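Endoglucanase CEL5A (Eubacterium cellulosolvens, PDB 4AFM) probably helps its parent family 5 glycoside hydrolase bind plant polysaccharides such as xyloglucan, through the carbohydrate-binding module seen in this structure. Local coordinates at residues F39-N44 with D99-L104; A73-Y78 with A85-E90. All blocks are in the same frame, centred on the assembly; numbering follows the deposited sequence.

Interaction 1: F39-N44 with D99-L104; sequences FDLNKN and DDFSDL
A single residue, L41, makes up one whole half of this contact, with its side chain and its carbonyl oxygen: from the second position of a type I turn it reaches across to F101 and L104, the two ends of another type I turn. The methyl CD1 of L41 meets CD2 of L104 at 3.8 Å, the two side chains crossing at about a right angle. In L104 the CG carbon stands anti to the backbone N (chi1 180°), and from there its branch CD2 turns to L41. CB of L41 comes to the CD2 corner of the F101 ring, 4.1 Å away. The carbonyl oxygen of L41 sits near the plane of the same ring, at its edge. In all, 141 Å² is buried, and the contact between the two loops is essentially apolar. Both loops belong to connections of the β-sandwich: 39-44 leads from strand 28-30 of one sheet to strand 45-52 of the other, while 99-104 joins helix 89-96 to strand 106-111. F60, on strand 56-62, touches all three residues, with its ring edge-to-face against F101. An Asx turn headed by an aspartate helps shape each loop, and the paired donors probably limit rotation of each carboxylate. OD1 of D40 accepts the backbone N of N42 at 2.9 Å, from well above the carboxylate plane, and ND2 of N42 at 3.1 Å through its syn lone pair. D100 makes a related turn with a serine, though there the N of S102 reaches OD1 of D100 at 3.0 Å on the anti side, closer to the carboxylate plane; OG of S102 comes to the same OD1 at 2.7 Å on the syn side, from the same face. Backbone bonds close both type I turns, K43 N to D40 O and L104 N to F101 O.

Interaction 2: A73-Y78 with A85-E90; sequences AQISPY and AVFTKE
F87 meets P77, and Y78 meets T88, where the chain leaves strand 71-75 of one sheet of the β-sandwich and crosses to the other sheet, which holds F87 on strand 84-88; the touching parts run 94° apart. With CG anti to its carbonyl carbon (chi1 -58°), F87 brings its ring alongside P77, the two side chains pointing the same way, and CZ of F87 lies 4.0 Å from CG of P77. I75 meets the same side of the ring, its CD1 3.7 Å from CD2 of F87. An alanine in place of F87 would probably leave P77 and I75 without the surface they share, opening a gap between the sheets. P77 also touches A85, two residues before F87 on the same strand, its CG 3.8 Å from CB of A85. Y78, next along, turns its ring to T88: CD2 of Y78 sits 3.5 Å from the methyl CG2 of T88, leaving OG1 of T88 to cap the following helix. The backbone of Y78 adds one weak hydrogen bond, from its N to O of V86, short at 2.7 Å but bent to 124° at the hydrogen.

Overall arrangement
From the N terminus the chain first passes 39-44, on the way from strand 28-30 to strand 45-52, and its partner 99-104 follows only after 54 further residues. Within that long loop lies interaction 2, a much shorter closure: 73-78 and 85-90 are separated by six residues, which hold strand 79-81, the hairpin turn and the start of strand 84-88. The contacts therefore nest without crossing. Interaction 2 ties an edge strand of one sheet to the other sheet, while interaction 1 joins loops at one end of the sandwich. Helix 89-96 links them: K89, at its start, extends NZ to the carbonyl oxygens of L41 and K43, probably as hydrogen bonds.

Interaction 1: F39-N44 with D99-L104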
loop_
_atom_site.group_PDB
_atom_site.type_symbol
_atom_site.label_atom_id
_atom_site.label_comp_id
_atom_site.label_asym_id
_atom_site.label_seq_id
_atom_site.Cartn_x
_atom_site.Cartn_y
_atom_site.Cartn_z
ATOM N N PHE A 39 1.680 5.077 7.607
ATOM C CA PHE A 39 1.972 6.290 8.322
ATOM C C PHE A 39 0.808 6.527 9.277
ATOM O O PHE A 39 -0.275 5.952 9.141
ATOM C CB PHE A 39 2.277 7.495 7.423
ATOM C CG PHE A 39 1.100 8.054 6.704
ATOM C CD1 PHE A 39 0.583 7.460 5.551
ATOM C CD2 PHE A 39 0.435 9.179 7.189
ATOM C CE1 PHE A 39 -0.515 7.986 4.876
ATOM C CE2 PHE A 39 -0.623 9.704 6.484
ATOM C CZ PHE A 39 -1.150 9.087 5.376
ATOM N N ASP A 40 1.027 7.452 10.206
ATOM C CA ASP A 40 0.045 7.755 11.264
ATOM C C ASP A 40 -0.672 9.079 10.913
ATOM O O ASP A 40 -0.138 10.174 10.930
ATOM C CB ASP A 40 0.797 7.956 12.587
ATOM C CG ASP A 40 -0.170 8.240 13.710
ATOM O OD1 ASP A 40 -1.394 8.273 13.530
ATOM O OD2 ASP A 40 0.382 8.456 14.841
ATOM N N LEU A 41 -1.958 8.910 10.528
ATOM C CA LEU A 41 -2.825 10.054 10.173
ATOM C C LEU A 41 -2.992 11.060 11.262
ATOM O O LEU A 41 -3.404 12.199 11.052
ATOM C CB LEU A 41 -4.172 9.487 9.796
ATOM C CG LEU A 41 -4.190 8.818 8.385
ATOM C CD1 LEU A 41 -5.364 7.848 8.307
ATOM C CD2 LEU A 41 -4.295 9.857 7.258
ATOM N N ASN A 42 -2.703 10.655 12.533
ATOM C CA ASN A 42 -2.888 11.568 13.665
ATOM C C ASN A 42 -1.737 12.541 13.771
ATOM O O ASN A 42 -1.948 13.582 14.421
ATOM C CB ASN A 42 -2.924 10.757 14.981
ATOM C CG ASN A 42 -4.146 9.945 15.052
ATOM O OD1 ASN A 42 -5.223 10.492 15.335
ATOM N ND2 ASN A 42 -4.099 8.672 14.888
ATOM N N LYS A 43 -0.613 12.288 13.197
ATOM C CA LYS A 43 0.468 13.316 13.217
ATOM C C LYS A 43 0.141 14.412 12.237
ATOM O O LYS A 43 -0.676 14.272 11.351
ATOM C CB LYS A 43 1.787 12.635 12.840
ATOM C CG LYS A 43 2.144 11.549 13.852
ATOM C CD LYS A 43 3.526 10.917 13.913
ATOM C CE LYS A 43 4.549 11.995 14.188
ATOM N NZ LYS A 43 4.719 12.212 15.665
ATOM N N ASN A 44 0.854 15.557 12.363
ATOM C CA ASN A 44 0.761 16.539 11.320
ATOM C C ASN A 44 1.630 16.054 10.220
ATOM O O ASN A 44 2.696 15.437 10.508
ATOM C CB ASN A 44 1.266 17.895 11.835
ATOM C CG ASN A 44 0.756 18.978 10.970
ATOM O OD1 ASN A 44 -0.114 18.828 10.050
ATOM N ND2 ASN A 44 1.328 20.188 11.204
ATOM N N ASP A 99 -10.512 17.076 11.078
ATOM C CA ASP A 99 -9.268 16.312 11.117
ATOM C C ASP A 99 -9.530 15.038 11.941
ATOM O O ASP A 99 -8.522 14.450 12.401
ATOM C CB ASP A 99 -8.039 17.058 11.720
ATOM C CG ASP A 99 -8.305 17.529 13.131
ATOM O OD1 ASP A 99 -9.365 17.291 13.693
ATOM O OD2 ASP A 99 -7.360 18.165 13.702
ATOM N N ASP A 100 -10.714 14.567 12.044
ATOM C CA ASP A 100 -10.985 13.340 12.722
ATOM C C ASP A 100 -11.066 12.261 11.586
ATOM O O ASP A 100 -12.095 12.152 10.900
ATOM C CB ASP A 100 -12.347 13.430 13.422
ATOM C CG ASP A 100 -12.728 12.196 14.115
ATOM O OD1 ASP A 100 -12.191 11.144 13.973
ATOM O OD2 ASP A 100 -13.748 12.243 14.876
ATOM N N PHE A 101 -9.998 11.446 11.483
ATOM C CA PHE A 101 -9.931 10.361 10.464
ATOM C C PHE A 101 -10.366 9.071 10.994
ATOM O O PHE A 101 -10.086 8.010 10.394
ATOM C CB PHE A 101 -8.563 10.368 9.816
ATOM C CG PHE A 101 -8.237 11.623 9.140
ATOM C CD1 PHE A 101 -9.045 12.173 8.072
ATOM C CD2 PHE A 101 -7.087 12.396 9.494
ATOM C CE1 PHE A 101 -8.739 13.407 7.471
ATOM C CE2 PHE A 101 -6.780 13.591 8.805
ATOM C CZ PHE A 101 -7.632 14.175 7.837
ATOM N N SER A 102 -11.144 9.009 12.110
ATOM C CA SER A 102 -11.546 7.742 12.695
ATOM C C SER A 102 -12.540 6.991 11.835
ATOM O O SER A 102 -12.758 5.806 12.025
ATOM C CB SER A 102 -12.178 7.962 14.095
ATOM O OG SER A 102 -13.366 8.749 13.969
ATOM N N ASP A 103 -13.137 7.660 10.815
ATOM C CA ASP A 103 -14.116 6.998 9.915
ATOM C C ASP A 103 -13.596 7.056 8.484
ATOM O O ASP A 103 -14.424 6.836 7.551
ATOM C CB ASP A 103 -15.503 7.722 10.020
ATOM C CG ASP A 103 -15.334 9.276 9.812
ATOM O OD1 ASP A 103 -14.260 9.830 9.454
ATOM O OD2 ASP A 103 -16.404 9.972 10.107
ATOM N N LEU A 104 -12.332 7.250 8.239
ATOM C CA LEU A 104 -11.797 7.362 6.878
ATOM C C LEU A 104 -11.775 6.052 6.151
ATOM O O LEU A 104 -11.102 5.081 6.634
ATOM C CB LEU A 104 -10.412 7.966 6.979
ATOM C CG LEU A 104 -9.688 8.151 5.632
ATOM C CD1 LEU A 104 -10.407 9.141 4.715
ATOM C CD2 LEU A 104 -8.243 8.577 5.883
#

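Interaction 2: A73-Y78 with A85-E90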
loop_
_atom_site.group_PDB
_atom_site.type_symbol
_atom_site.label_atom_id
_atom_site.label_comp_id
_atom_site.label_asym_id
_atom_site.label_seq_id
_atom_site.Cartn_x
_atom_site.Cartn_y
_atom_site.Cartn_z
ATOM N N ALA A 73 -13.498 13.983 -0.548
ATOM C CA ALA A 73 -12.575 15.199 -0.266
ATOM C C ALA A 73 -11.557 15.147 -1.446
ATOM O O ALA A 73 -10.434 14.506 -1.184
ATOM C CB ALA A 73 -12.050 15.201 1.068
ATOM N N GLN A 74 -11.829 15.598 -2.586
ATOM C CA GLN A 74 -10.949 15.653 -3.736
ATOM C C GLN A 74 -10.152 16.944 -3.605
ATOM O O GLN A 74 -10.807 18.073 -3.634
ATOM C CB GLN A 74 -11.713 15.576 -4.942
ATOM C CG GLN A 74 -10.957 15.630 -6.176
ATOM C CD GLN A 74 -11.813 15.284 -7.304
ATOM O OE1 GLN A 74 -12.634 14.397 -7.372
ATOM N NE2 GLN A 74 -11.659 16.145 -8.316
ATOM N N ILE A 75 -8.859 16.874 -3.518
ATOM C CA ILE A 75 -8.069 18.062 -3.352
ATOM C C ILE A 75 -6.990 18.117 -4.369
ATOM O O ILE A 75 -6.295 17.181 -4.735
ATOM C CB ILE A 75 -7.525 18.481 -2.088
ATOM C CG1 ILE A 75 -6.780 17.297 -1.623
ATOM C CG2 ILE A 75 -8.594 18.833 -1.045
ATOM C CD1 ILE A 75 -5.846 17.687 -0.433
ATOM N N SER A 76 -6.855 19.358 -4.828
ATOM C CA SER A 76 -5.681 19.707 -5.665
ATOM C C SER A 76 -4.507 19.923 -4.736
ATOM O O SER A 76 -4.644 20.153 -3.602
ATOM C CB SER A 76 -6.016 20.953 -6.529
ATOM O OG SER A 76 -6.376 21.847 -5.591
ATOM N N PRO A 77 -3.275 19.918 -5.322
ATOM C CA PRO A 77 -2.099 20.165 -4.457
ATOM C C PRO A 77 -2.185 21.475 -3.703
ATOM O O PRO A 77 -2.653 22.468 -4.271
ATOM C CB PRO A 77 -0.986 20.222 -5.533
ATOM C CG PRO A 77 -1.482 19.313 -6.667
ATOM C CD PRO A 77 -2.941 19.597 -6.697
ATOM N N TYR A 78 -1.717 21.476 -2.496
ATOM C CA TYR A 78 -1.512 22.751 -1.816
ATOM C C TYR A 78 -0.610 23.587 -2.696
ATOM O O TYR A 78 -0.894 24.825 -2.895
ATOM C CB TYR A 78 -0.934 22.490 -0.466
ATOM C CG TYR A 78 -0.755 23.723 0.394
ATOM C CD1 TYR A 78 -1.659 24.746 0.431
ATOM C CD2 TYR A 78 0.441 23.891 1.051
ATOM C CE1 TYR A 78 -1.381 25.941 1.248
ATOM C CE2 TYR A 78 0.695 24.985 1.926
ATOM C CZ TYR A 78 -0.196 25.954 1.944
ATOM O OH TYR A 78 0.090 27.087 2.777
ATOM N N ALA A 85 4.043 17.408 -6.249
ATOM C CA ALA A 85 2.827 17.975 -5.630
ATOM C C ALA A 85 2.891 17.789 -4.144
ATOM O O ALA A 85 3.274 16.660 -3.645
ATOM C CB ALA A 85 1.617 17.220 -6.144
ATOM N N VAL A 86 2.529 18.793 -3.386
ATOM C CA VAL A 86 2.509 18.732 -1.917
ATOM C C VAL A 86 1.118 18.867 -1.468
ATOM O O VAL A 86 0.396 19.843 -1.864
ATOM C CB VAL A 86 3.418 19.816 -1.338
ATOM C CG1 VAL A 86 3.320 19.792 0.178
ATOM C CG2 VAL A 86 4.839 19.691 -1.848
ATOM N N PHE A 87 0.629 17.967 -0.589
ATOM C CA PHE A 87 -0.696 18.019 0.011
ATOM C C PHE A 87 -0.490 18.087 1.529
ATOM O O PHE A 87 0.381 17.384 2.037
ATOM C CB PHE A 87 -1.521 16.777 -0.325
ATOM C CG PHE A 87 -1.695 16.542 -1.797
ATOM C CD1 PHE A 87 -0.784 15.783 -2.517
ATOM C CD2 PHE A 87 -2.805 17.067 -2.495
ATOM C CE1 PHE A 87 -0.945 15.525 -3.828
ATOM C CE2 PHE A 87 -2.962 16.806 -3.839
ATOM C CZ PHE A 87 -2.048 16.028 -4.506
ATOM N N THR A 88 -1.170 18.933 2.229
ATOM C CA THR A 88 -0.975 19.000 3.690
ATOM C C THR A 88 -2.151 18.505 4.451
ATOM O O THR A 88 -3.307 18.547 3.991
ATOM C CB THR A 88 -0.749 20.427 4.144
ATOM O OG1 THR A 88 -1.947 21.205 4.032
ATOM C CG2 THR A 88 0.375 21.140 3.284
ATOM N N LYS A 89 -1.883 18.048 5.694
ATOM C CA LYS A 89 -2.966 17.576 6.484
ATOM C C LYS A 89 -4.012 18.684 6.720
ATOM O O LYS A 89 -5.233 18.435 6.726
ATOM C CB LYS A 89 -2.478 17.072 7.866
ATOM C CG LYS A 89 -3.597 16.624 8.734
ATOM C CD LYS A 89 -3.046 16.052 10.050
ATOM C CE LYS A 89 -4.126 15.496 10.863
ATOM N NZ LYS A 89 -3.572 14.857 12.129
ATOM N N GLU A 90 -3.562 19.910 6.952
ATOM C CA GLU A 90 -4.602 20.887 7.283
ATOM C C GLU A 90 -5.458 21.129 5.970
ATOM O O GLU A 90 -6.701 21.327 6.133
ATOM C CB GLU A 90 -3.878 22.127 7.756
ATOM C CG GLU A 90 -3.084 22.071 9.092
ATOM C CD GLU A 90 -3.529 21.086 10.237
ATOM O OE1 GLU A 90 -4.541 21.390 10.911
ATOM O OE2 GLU A 90 -2.810 20.051 10.566
#